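Local coordinates for protein putative S41 protease (Bacteroides fragilis NCTC 9343, PDB 3K50) that probably cleaves peptide bonds as a putative S41-family serine peptidase, with a PDZ-like domain beside a ClpP/crotonase-like domain, at residues Leu108-Trp113 against Ser377-Phe382; His112-Met117 against Leu138-Tyr143; Tyr78-Val83 against Tyr90-Ser95; Tyr191-Glu196 against Val228-Tyr233. All coordinates share one frame; numbering follows the deposited sequence.

Contact 1: Leu108-Trp113 against Ser377-Phe382; sequences LQRGHW and STYLPF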
# COMPACT_ATOMS: atom_id res chain seq x y z
N LEU A 108 -0.81 21.90 3.43
CA LEU A 108 -0.38 21.20 2.22
C LEU A 108 -1.36 20.10 1.84
O LEU A 108 -2.02 19.49 2.70
CB LEU A 108 1.03 20.65 2.38
CG LEU A 108 2.24 21.59 2.57
CD1 LEU A 108 3.46 20.76 2.87
CD2 LEU A 108 2.45 22.45 1.34
N GLN A 109 -1.44 19.85 0.54
CA GLN A 109 -2.33 18.87 -0.01
C GLN A 109 -1.68 18.18 -1.18
O GLN A 109 -0.80 18.75 -1.82
CB GLN A 109 -3.57 19.56 -0.61
CG GLN A 109 -4.44 20.31 0.34
CD GLN A 109 -5.71 20.74 -0.32
OE1 GLN A 109 -6.54 19.91 -0.70
NE2 GLN A 109 -5.87 22.03 -0.47
N ARG A 110 -2.13 16.99 -1.48
CA ARG A 110 -1.74 16.32 -2.71
C ARG A 110 -2.01 17.22 -3.92
O ARG A 110 -3.12 17.78 -4.05
CB ARG A 110 -2.53 15.01 -2.81
CG ARG A 110 -2.34 14.30 -4.12
CD ARG A 110 -3.12 13.05 -4.16
NE ARG A 110 -3.17 12.49 -5.55
CZ ARG A 110 -2.36 11.56 -6.01
NH1 ARG A 110 -1.43 11.06 -5.23
NH2 ARG A 110 -2.46 11.10 -7.23
N GLY A 111 -1.01 17.39 -4.80
CA GLY A 111 -1.10 18.28 -5.95
C GLY A 111 -0.33 19.58 -5.72
O GLY A 111 -0.04 20.31 -6.65
N HIS A 112 -0.03 19.89 -4.48
CA HIS A 112 0.85 21.01 -4.21
C HIS A 112 2.26 20.61 -4.53
O HIS A 112 2.65 19.44 -4.39
CB HIS A 112 0.82 21.43 -2.75
CG HIS A 112 -0.34 22.31 -2.40
ND1 HIS A 112 -1.02 22.19 -1.21
CD2 HIS A 112 -0.93 23.32 -3.08
CE1 HIS A 112 -1.97 23.09 -1.17
NE2 HIS A 112 -1.95 23.78 -2.29
N TRP A 113 3.05 21.60 -4.93
CA TRP A 113 4.45 21.39 -5.25
C TRP A 113 5.28 22.25 -4.32
O TRP A 113 4.94 23.43 -4.14
CB TRP A 113 4.76 21.85 -6.65
CG TRP A 113 4.08 21.13 -7.76
CD1 TRP A 113 2.78 21.22 -8.10
CD2 TRP A 113 4.69 20.30 -8.75
NE1 TRP A 113 2.52 20.46 -9.23
CE2 TRP A 113 3.68 19.89 -9.64
CE3 TRP A 113 5.99 19.83 -8.95
CZ2 TRP A 113 3.93 19.03 -10.71
CZ3 TRP A 113 6.24 19.01 -10.04
CH2 TRP A 113 5.20 18.61 -10.91
N SER A 377 -2.01 17.84 -14.93
CA SER A 377 -3.15 18.76 -14.76
C SER A 377 -4.31 18.15 -13.94
O SER A 377 -5.13 18.89 -13.35
CB SER A 377 -3.64 19.25 -16.10
OG SER A 377 -4.41 18.23 -16.72
N THR A 378 -4.41 16.83 -13.89
CA THR A 378 -5.40 16.19 -13.02
C THR A 378 -4.77 15.39 -11.81
O THR A 378 -5.42 14.50 -11.24
CB THR A 378 -6.36 15.32 -13.82
OG1 THR A 378 -5.62 14.44 -14.65
CG2 THR A 378 -7.28 16.21 -14.71
N TYR A 379 -3.54 15.70 -11.43
CA TYR A 379 -2.92 15.13 -10.22
C TYR A 379 -3.51 15.94 -9.05
O TYR A 379 -3.07 17.06 -8.76
CB TYR A 379 -1.42 15.27 -10.33
CG TYR A 379 -0.62 14.38 -9.41
CD1 TYR A 379 -0.46 14.68 -8.09
CD2 TYR A 379 -0.02 13.23 -9.90
CE1 TYR A 379 0.29 13.88 -7.27
CE2 TYR A 379 0.74 12.40 -9.07
CZ TYR A 379 0.88 12.73 -7.77
OH TYR A 379 1.66 11.94 -6.94
N LEU A 380 -4.56 15.38 -8.43
CA LEU A 380 -5.40 16.13 -7.51
C LEU A 380 -5.68 15.37 -6.25
O LEU A 380 -5.41 14.17 -6.20
CB LEU A 380 -6.75 16.41 -8.20
CG LEU A 380 -6.77 17.40 -9.36
CD1 LEU A 380 -8.04 17.29 -10.13
CD2 LEU A 380 -6.49 18.86 -8.83
N PRO A 381 -6.20 16.07 -5.19
CA PRO A 381 -6.54 15.37 -3.99
C PRO A 381 -7.40 14.14 -4.20
O PRO A 381 -8.27 14.14 -5.06
CB PRO A 381 -7.33 16.40 -3.18
CG PRO A 381 -6.62 17.74 -3.59
CD PRO A 381 -6.37 17.55 -5.04
N PHE A 382 -7.19 13.15 -3.35
CA PHE A 382 -8.00 11.94 -3.44
C PHE A 382 -9.49 12.21 -3.24
O PHE A 382 -9.91 12.99 -2.37
CB PHE A 382 -7.54 10.93 -2.41
CG PHE A 382 -6.11 10.51 -2.56
CD1 PHE A 382 -5.72 9.73 -3.65
CD2 PHE A 382 -5.20 10.76 -1.56
CE1 PHE A 382 -4.41 9.30 -3.75
CE2 PHE A 382 -3.92 10.34 -1.66
CZ PHE A 382 -3.53 9.58 -2.75

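Contact 2: His112-Met117 against Leu138-Tyr143; sequences HWIMMM and LQIGVY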
# COMPACT_ATOMS: atom_id res chain seq x y z
N HIS A 112 -0.03 19.89 -4.48
CA HIS A 112 0.85 21.01 -4.21
C HIS A 112 2.26 20.61 -4.53
O HIS A 112 2.65 19.44 -4.39
CB HIS A 112 0.82 21.43 -2.75
CG HIS A 112 -0.34 22.31 -2.40
ND1 HIS A 112 -1.02 22.19 -1.21
CD2 HIS A 112 -0.93 23.32 -3.08
CE1 HIS A 112 -1.97 23.09 -1.17
NE2 HIS A 112 -1.95 23.78 -2.29
N TRP A 113 3.05 21.60 -4.93
CA TRP A 113 4.45 21.39 -5.25
C TRP A 113 5.28 22.25 -4.32
O TRP A 113 4.94 23.43 -4.14
CB TRP A 113 4.76 21.85 -6.65
CG TRP A 113 4.08 21.13 -7.76
CD1 TRP A 113 2.78 21.22 -8.10
CD2 TRP A 113 4.69 20.30 -8.75
NE1 TRP A 113 2.52 20.46 -9.23
CE2 TRP A 113 3.68 19.89 -9.64
CE3 TRP A 113 5.99 19.83 -8.95
CZ2 TRP A 113 3.93 19.03 -10.71
CZ3 TRP A 113 6.24 19.01 -10.04
CH2 TRP A 113 5.20 18.61 -10.91
N ILE A 114 6.28 21.67 -3.67
CA ILE A 114 7.21 22.44 -2.84
C ILE A 114 8.31 22.93 -3.80
O ILE A 114 8.96 22.13 -4.48
CB ILE A 114 7.81 21.63 -1.71
CG1 ILE A 114 6.74 21.07 -0.77
CG2 ILE A 114 8.71 22.50 -0.85
CD1 ILE A 114 7.34 20.18 0.35
N MSE A 115 8.50 24.24 -3.86
CA MSE A 115 9.46 24.87 -4.80
C MSE A 115 10.73 25.44 -4.16
O MSE A 115 11.77 25.52 -4.84
CB MSE A 115 8.77 25.99 -5.58
CG MSE A 115 7.56 25.54 -6.34
SE MSE A 115 6.71 26.98 -7.26
CE MSE A 115 7.84 27.10 -8.90
N MSE A 116 10.63 25.89 -2.91
CA MSE A 116 11.77 26.42 -2.14
C MSE A 116 11.61 26.10 -0.68
O MSE A 116 10.47 25.97 -0.19
CB MSE A 116 11.83 27.93 -2.24
CG MSE A 116 11.75 28.43 -3.64
SE MSE A 116 13.38 28.35 -4.60
CE MSE A 116 13.64 30.25 -4.21
N MSE A 117 12.74 25.95 0.02
CA MSE A 117 12.77 25.77 1.47
C MSE A 117 13.67 26.83 2.05
O MSE A 117 14.86 26.87 1.76
CB MSE A 117 13.29 24.40 1.87
CG MSE A 117 12.37 23.32 1.54
SE MSE A 117 12.86 21.64 2.40
CE MSE A 117 14.59 21.25 1.45
N LEU A 138 8.33 27.41 3.37
CA LEU A 138 8.21 26.83 2.04
C LEU A 138 7.56 27.75 1.02
O LEU A 138 6.60 28.46 1.35
CB LEU A 138 7.35 25.56 2.14
CG LEU A 138 7.73 24.47 3.16
CD1 LEU A 138 6.78 23.24 3.08
CD2 LEU A 138 9.21 24.01 3.05
N GLN A 139 8.09 27.77 -0.20
CA GLN A 139 7.38 28.38 -1.33
C GLN A 139 6.65 27.20 -1.98
O GLN A 139 7.25 26.18 -2.22
CB GLN A 139 8.31 29.05 -2.34
CG GLN A 139 7.57 29.72 -3.50
CD GLN A 139 8.49 30.48 -4.44
OE1 GLN A 139 9.39 29.91 -5.04
NE2 GLN A 139 8.23 31.79 -4.59
N ILE A 140 5.36 27.36 -2.24
CA ILE A 140 4.49 26.32 -2.75
C ILE A 140 3.96 26.72 -4.11
O ILE A 140 3.70 27.93 -4.34
CB ILE A 140 3.26 26.11 -1.78
CG1 ILE A 140 3.71 25.61 -0.39
CG2 ILE A 140 2.18 25.13 -2.33
CD1 ILE A 140 4.50 24.39 -0.41
N GLY A 141 3.78 25.75 -5.01
CA GLY A 141 3.22 26.02 -6.34
C GLY A 141 2.15 25.02 -6.74
O GLY A 141 1.83 24.13 -5.96
N VAL A 142 1.59 25.20 -7.95
CA VAL A 142 0.63 24.29 -8.55
C VAL A 142 0.93 24.19 -10.04
O VAL A 142 1.57 25.08 -10.60
CB VAL A 142 -0.82 24.74 -8.37
CG1 VAL A 142 -1.22 24.68 -6.90
CG2 VAL A 142 -1.02 26.15 -8.97
N TYR A 143 0.58 23.07 -10.65
CA TYR A 143 0.77 22.91 -12.09
C TYR A 143 -0.36 23.66 -12.78
O TYR A 143 -1.54 23.46 -12.45
CB TYR A 143 0.74 21.45 -12.49
CG TYR A 143 1.01 21.19 -13.95
CD1 TYR A 143 2.32 21.14 -14.45
CD2 TYR A 143 -0.03 20.93 -14.84
CE1 TYR A 143 2.58 20.88 -15.82
CE2 TYR A 143 0.21 20.66 -16.20
CZ TYR A 143 1.53 20.65 -16.69
OH TYR A 143 1.75 20.38 -18.04
O HOH W 1 -0.39 20.68 -9.40

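Contact 3: Tyr78-Val83 against Tyr90-Ser95; sequences YTLYKV and YNALIS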
# COMPACT_ATOMS: atom_id res chain seq x y z
N TYR A 78 6.42 12.51 -1.75
CA TYR A 78 6.61 13.35 -2.91
C TYR A 78 7.37 12.70 -4.06
O TYR A 78 7.89 11.63 -3.91
CB TYR A 78 7.43 14.57 -2.48
CG TYR A 78 8.84 14.17 -2.09
CD1 TYR A 78 9.12 13.75 -0.79
CD2 TYR A 78 9.87 14.17 -3.01
CE1 TYR A 78 10.37 13.37 -0.42
CE2 TYR A 78 11.14 13.76 -2.65
CZ TYR A 78 11.38 13.37 -1.34
OH TYR A 78 12.63 12.97 -0.94
N THR A 79 7.47 13.41 -5.17
CA THR A 79 8.27 13.02 -6.32
C THR A 79 8.91 14.26 -6.83
O THR A 79 8.23 15.28 -6.97
CB THR A 79 7.43 12.55 -7.50
OG1 THR A 79 6.56 11.51 -7.09
CG2 THR A 79 8.36 12.07 -8.66
N LEU A 80 10.21 14.17 -7.15
CA LEU A 80 10.99 15.29 -7.70
C LEU A 80 10.88 15.41 -9.21
O LEU A 80 10.86 14.39 -9.92
CB LEU A 80 12.48 15.10 -7.41
CG LEU A 80 12.86 15.16 -5.96
CD1 LEU A 80 14.37 15.26 -5.84
CD2 LEU A 80 12.19 16.37 -5.32
N TYR A 81 10.79 16.65 -9.68
CA TYR A 81 10.77 16.99 -11.10
C TYR A 81 11.75 18.12 -11.29
O TYR A 81 11.76 19.07 -10.51
CB TYR A 81 9.39 17.48 -11.57
CG TYR A 81 8.38 16.41 -11.67
CD1 TYR A 81 7.79 15.89 -10.53
CD2 TYR A 81 7.99 15.90 -12.91
CE1 TYR A 81 6.88 14.88 -10.60
CE2 TYR A 81 7.08 14.86 -12.98
CZ TYR A 81 6.51 14.38 -11.81
OH TYR A 81 5.57 13.38 -11.84
N LYS A 82 12.54 18.04 -12.35
CA LYS A 82 13.56 19.04 -12.67
C LYS A 82 12.93 20.42 -12.91
O LYS A 82 11.90 20.51 -13.58
CB LYS A 82 14.30 18.60 -13.93
CG LYS A 82 15.62 19.27 -14.18
CD LYS A 82 16.72 18.59 -13.40
CE LYS A 82 18.05 19.27 -13.62
NZ LYS A 82 19.17 18.44 -13.09
N VAL A 83 13.54 21.48 -12.35
CA VAL A 83 13.06 22.86 -12.52
C VAL A 83 13.50 23.48 -13.87
O VAL A 83 14.58 23.14 -14.41
CB VAL A 83 13.53 23.78 -11.36
CG1 VAL A 83 13.22 25.29 -11.64
CG2 VAL A 83 12.89 23.38 -10.07
N TYR A 90 14.99 21.23 -8.28
CA TYR A 90 13.85 20.35 -8.49
C TYR A 90 12.68 20.87 -7.73
O TYR A 90 12.85 21.52 -6.72
CB TYR A 90 14.14 18.94 -7.97
CG TYR A 90 15.20 18.19 -8.71
CD1 TYR A 90 16.56 18.41 -8.46
CD2 TYR A 90 14.85 17.22 -9.64
CE1 TYR A 90 17.54 17.69 -9.17
CE2 TYR A 90 15.78 16.53 -10.33
CZ TYR A 90 17.12 16.77 -10.11
OH TYR A 90 18.01 16.02 -10.82
N ASN A 91 11.48 20.57 -8.22
CA ASN A 91 10.22 20.85 -7.53
C ASN A 91 9.70 19.52 -7.00
O ASN A 91 9.78 18.51 -7.69
CB ASN A 91 9.20 21.48 -8.47
CG ASN A 91 9.57 22.88 -8.86
OD1 ASN A 91 9.99 23.65 -8.03
ND2 ASN A 91 9.35 23.23 -10.14
N ALA A 92 9.17 19.52 -5.77
CA ALA A 92 8.63 18.31 -5.16
C ALA A 92 7.08 18.27 -5.20
O ALA A 92 6.41 19.04 -4.51
CB ALA A 92 9.14 18.15 -3.71
N LEU A 93 6.53 17.37 -6.02
CA LEU A 93 5.09 17.21 -6.16
C LEU A 93 4.58 16.31 -5.03
O LEU A 93 4.99 15.16 -4.93
CB LEU A 93 4.74 16.56 -7.52
CG LEU A 93 3.27 16.21 -7.76
CD1 LEU A 93 2.40 17.44 -7.54
CD2 LEU A 93 3.00 15.63 -9.17
N ILE A 94 3.67 16.84 -4.20
CA ILE A 94 3.15 16.07 -3.05
C ILE A 94 2.12 15.03 -3.51
O ILE A 94 1.16 15.38 -4.18
CB ILE A 94 2.58 17.01 -1.96
CG1 ILE A 94 3.73 17.86 -1.40
CG2 ILE A 94 1.90 16.19 -0.86
CD1 ILE A 94 3.32 18.99 -0.42
N SER A 95 2.32 13.77 -3.11
CA SER A 95 1.47 12.67 -3.47
C SER A 95 0.55 12.17 -2.33
O SER A 95 -0.39 11.49 -2.61
CB SER A 95 2.35 11.48 -3.88
OG SER A 95 3.23 11.11 -2.79
O HOH W 2 4.46 13.01 -6.57
O HOH W 3 9.03 21.22 -12.40

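Contact 4: Tyr191-Glu196 against Val228-Tyr233; sequences YLMYNE and VLDLRY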
# COMPACT_ATOMS: atom_id res chain seq x y z
N TYR A 191 -16.32 5.70 -2.56
CA TYR A 191 -14.88 5.83 -2.86
C TYR A 191 -14.12 5.63 -1.54
O TYR A 191 -14.39 6.31 -0.53
CB TYR A 191 -14.54 7.20 -3.47
CG TYR A 191 -13.04 7.45 -3.54
CD1 TYR A 191 -12.27 6.82 -4.51
CD2 TYR A 191 -12.40 8.27 -2.64
CE1 TYR A 191 -10.91 7.01 -4.61
CE2 TYR A 191 -11.00 8.45 -2.70
CZ TYR A 191 -10.29 7.83 -3.68
OH TYR A 191 -8.96 7.97 -3.76
N LEU A 192 -13.19 4.70 -1.54
CA LEU A 192 -12.35 4.47 -0.39
C LEU A 192 -10.88 4.40 -0.75
O LEU A 192 -10.46 3.52 -1.48
CB LEU A 192 -12.75 3.16 0.29
CG LEU A 192 -11.99 2.67 1.54
CD1 LEU A 192 -12.28 3.59 2.73
CD2 LEU A 192 -12.39 1.28 1.87
N MSE A 193 -10.10 5.30 -0.14
CA MSE A 193 -8.64 5.29 -0.21
C MSE A 193 -8.16 4.57 1.08
O MSE A 193 -8.14 5.16 2.15
CB MSE A 193 -8.11 6.71 -0.35
CG MSE A 193 -6.73 6.79 -0.88
SE MSE A 193 -5.26 5.88 0.06
CE MSE A 193 -3.91 6.23 -1.33
N TYR A 194 -7.83 3.27 0.94
CA TYR A 194 -7.45 2.37 2.05
C TYR A 194 -5.99 2.04 1.86
O TYR A 194 -5.63 1.35 0.91
CB TYR A 194 -8.28 1.09 2.01
CG TYR A 194 -8.01 0.11 3.15
CD1 TYR A 194 -8.38 0.41 4.42
CD2 TYR A 194 -7.50 -1.16 2.91
CE1 TYR A 194 -8.18 -0.53 5.50
CE2 TYR A 194 -7.30 -2.10 3.94
CZ TYR A 194 -7.65 -1.78 5.22
OH TYR A 194 -7.47 -2.70 6.23
N ASN A 195 -5.14 2.51 2.76
CA ASN A 195 -3.69 2.51 2.45
C ASN A 195 -2.82 1.43 3.07
O ASN A 195 -1.68 1.34 2.72
CB ASN A 195 -3.10 3.90 2.77
CG ASN A 195 -1.92 4.26 1.86
OD1 ASN A 195 -1.98 4.05 0.67
ND2 ASN A 195 -0.85 4.77 2.45
N GLU A 196 -3.38 0.62 3.97
CA GLU A 196 -2.59 -0.37 4.65
C GLU A 196 -3.52 -1.37 5.30
O GLU A 196 -4.50 -0.99 5.92
CB GLU A 196 -1.71 0.29 5.73
CG GLU A 196 -0.73 -0.62 6.28
CD GLU A 196 0.06 -0.05 7.45
OE1 GLU A 196 -0.27 1.04 7.97
OE2 GLU A 196 1.02 -0.73 7.86
N VAL A 228 -15.27 2.27 -5.87
CA VAL A 228 -13.90 2.50 -6.28
C VAL A 228 -13.02 2.34 -5.03
O VAL A 228 -13.09 3.15 -4.10
CB VAL A 228 -13.71 3.88 -6.87
CG1 VAL A 228 -12.26 4.09 -7.26
CG2 VAL A 228 -14.64 4.07 -8.07
N LEU A 229 -12.26 1.25 -4.98
CA LEU A 229 -11.32 0.96 -3.89
C LEU A 229 -9.89 1.39 -4.35
O LEU A 229 -9.30 0.76 -5.23
CB LEU A 229 -11.37 -0.52 -3.56
CG LEU A 229 -10.42 -1.11 -2.51
CD1 LEU A 229 -10.74 -0.65 -1.14
CD2 LEU A 229 -10.45 -2.70 -2.60
N ASP A 230 -9.37 2.45 -3.74
CA ASP A 230 -8.09 3.04 -4.12
C ASP A 230 -6.97 2.41 -3.27
O ASP A 230 -6.79 2.73 -2.10
CB ASP A 230 -8.22 4.58 -3.97
CG ASP A 230 -7.07 5.34 -4.55
OD1 ASP A 230 -6.02 4.74 -4.83
OD2 ASP A 230 -7.22 6.57 -4.76
N LEU A 231 -6.25 1.44 -3.87
CA LEU A 231 -5.13 0.75 -3.24
C LEU A 231 -3.80 1.18 -3.88
O LEU A 231 -2.78 0.50 -3.80
CB LEU A 231 -5.33 -0.74 -3.45
CG LEU A 231 -6.58 -1.38 -2.90
CD1 LEU A 231 -6.62 -2.95 -3.18
CD2 LEU A 231 -6.75 -1.06 -1.40
N ARG A 232 -3.78 2.33 -4.50
CA ARG A 232 -2.60 2.67 -5.28
C ARG A 232 -1.24 2.68 -4.59
O ARG A 232 -0.22 2.46 -5.26
CB ARG A 232 -2.80 4.00 -6.03
CG ARG A 232 -2.64 5.24 -5.20
CD ARG A 232 -2.90 6.46 -6.06
NE ARG A 232 -4.33 6.67 -6.28
CZ ARG A 232 -4.86 7.58 -7.10
NH1 ARG A 232 -4.10 8.33 -7.90
NH2 ARG A 232 -6.20 7.68 -7.17
N TYR A 233 -1.21 3.00 -3.30
CA TYR A 233 0.01 3.06 -2.57
C TYR A 233 -0.01 2.06 -1.45
O TYR A 233 0.82 2.14 -0.55
CB TYR A 233 0.25 4.49 -1.97
CG TYR A 233 0.30 5.61 -2.94
CD1 TYR A 233 0.93 5.46 -4.19
CD2 TYR A 233 -0.19 6.91 -2.59
CE1 TYR A 233 0.93 6.47 -5.08
CE2 TYR A 233 -0.12 7.95 -3.49
CZ TYR A 233 0.44 7.72 -4.72
OH TYR A 233 0.46 8.74 -5.65
O HOH W 4 -3.51 3.04 -1.38

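Contact 1: Leu108-Trp113 against Ser377-Phe382
The guanidinium of Arg110 is layered between two aromatic rings: Tyr379 lies over one face and Phe382 over the opposite one. The Tyr379 stack is the flatter, with planes 16° apart and Arg110 CZ 4.1 Å from the centroid of the Tyr379 ring, a cation-pi contact. On the other side the planes open to 25°, and Phe382 also receives a CH-pi contact from Arg110 CD, 3.8 Å from the centroid of its ring. At the guanidinium edge Arg110 NE gives a hydrogen bond of 2.9 Å to Leu380 O; Leu380 O lies in the guanidinium plane, whereas the donor stands above the plane of the carbonyl. With CG anti to the backbone N (chi1 173°) and the chain extended as far as NE, the arginine reaches between the rings. It springs from a type II beta turn, Gln109 to His112, which leads into a strand of the PDZ-like domain, so the contact ties that domain to the loop before helix 388-398. Gly111, the turn's third residue, sets its CA 3.6 Å from Tyr379 O. Pro381 CD packs 3.4 Å from Arg110 O. Arg110 NH2 also forms a salt bridge with Glu372, and NH1 bonds to Ser95 O and Tyr233 OH.

Contact 2: His112-Met117 against Leu138-Tyr143
Trp113-Met117 and Leu138-Tyr143 pair as antiparallel strands, their directions 142° apart, with a classic beta bulge that sets Met115 and Met116 together against Gln139, whose O takes a hydrogen bond of 2.8 Å from Met115 N and a weak one from Met116 N while Gln139 N returns one to Met116 O. The side chains of Met116 and Gln139 run side by side, and Gln139 OE1 comes to 3.1 Å from Met116 CG. Met115, a selenomethionine like its two successors, bends at chi3 (82°) and lays SE 3.7 Å from Gly141 CA, where the glycine has no side chain to obstruct it. The opposite face is aliphatic: Ile114 CG1 meets Ile140 CD1 at 4.0 Å, and Met117 CG meets Leu138 CD2 at 3.6 Å. Near the start of the pairing, Ile140 CG2 packs 3.7 Å from His112 CD2. One water, in the plane of the Trp113 indole, accepts from both Trp113 NE1 and Tyr143 N, joining ring to backbone. Within the five-stranded sheet of the PDZ-like domain, strand 113-117 lies between strands 90-97 and 136-146, and strand 154-165 borders the latter on its far side.

Contact 3: Tyr78-Val83 against Tyr90-Ser95
Ala92 CB lies at the apolar centre, 3.9 Å from Leu80 CD2 and 4.1 Å from Tyr78 CD2. It belongs to a beta hairpin, strands 76-82 and 90-97, that forms one edge of the five-stranded antiparallel sheet of the PDZ-like domain. Leu80 also sets its CB 3.9 Å from Tyr90 CD2, the two side chains crossing at about a right angle. On the other face Tyr81 CE1 meets Leu93 CB at 4.1 Å, the side chains crossing at a slant, and Tyr81 in turn makes an edge-to-face contact with Trp113 of strand 113-117.

Between these faces the backbone is held by two hydrogen-bonded pairs, Thr79 with Leu93 and Tyr81 with Asn91, each closed by reciprocal N-H to O bonds. The bond from Asn91 N to Tyr81 O is 2.8 Å long.

Farther out, at the turn end, Val83 CG2 nestles against the Tyr90 backbone, 3.4 Å from Tyr90 C, and also meets the Asn91 amide. Lys82 bends at chi2 (84°), bringing CD 3.8 Å from Tyr90 CZ, while its NZ is hydrogen-bonded to Asp87 O in the connecting loop. At the opposite end of the pairing Tyr78 OH bonds to Glu127, and Ser95 OG to a glycerol probably acquired from the crystallisation liquor. Two waters finish the polar edge. One accepts from Asn91 ND2 and donates to Lys82 O; the other donates to Leu93 O and lies 2.6 Å from Thr79 OG1.

Contact 4: Tyr191-Glu196 against Val228-Tyr233
Tyr191 sends its hydroxyl to the carboxylate of Asp230, Tyr191 OH to Asp230 OD2, a hydrogen bond modelled as very short, 2.4 Å, a length to be read with caution; OD2 lies near the plane of the phenol ring. Ring and carboxylate planes are 63° apart. Tyr191 CG is anti to the backbone N (chi1 169°), which brings the ring edge to Val228, Tyr191 CD1 to Val228 CG1 at 3.9 Å. The same carboxylate is gripped side-on by Arg232: NE bonds to the syn lone pair of OD1, and Arg232 NH2 forms a salt bridge of 2.8 Å with Asp230 OD2. Asp230 OD2 is thus met by both the phenol and the guanidinium. Leu192 takes part through its backbone, its N bonded to Val228 O and its O accepting from Asp230 N at 2.7 Å, while CD2 packs beside Leu229 CD1 on the other face. This is the parallel pairing of a beta-alpha-beta unit, strand 187-194, helix 207-221 and strand 226-230, within the mixed sheet of the ClpP/crotonase-like domain. Met193, a selenomethionine, bends at chi2 and brings CE 4.0 Å from Tyr233 CD2. Tyr194 N donates to Asp230 O, and Tyr194 O is met by Leu231 CD2 at 3.5 Å. Beyond the strand, Asn195 OD1 accepts a hydrogen bond from a water that itself accepts from Tyr233 N; the Asn195 amide plane stands 82° from the Tyr233 ring.

Contacts 2 and 3 belong to one sheet of the PDZ-like domain, where strands 90-97 and 113-117 are neighbours; both are partly buried antiparallel pairings, but only contact 2 carries a bulge. Contact 4 is the buried one, its centre about 8 Å from the centre of the chain, and pairs parallel strands with a charged network on one face. Contact 1 has no strand pairing across it and relies on one arginine, stacked between rings and hydrogen-bonded to a backbone carbonyl. It shares His112 and Trp113 with contact 2, and Arg110 connects it with contacts 3 and 4. Contacts 2 and 4 do not touch, their nearest atoms lying about 11 Å apart.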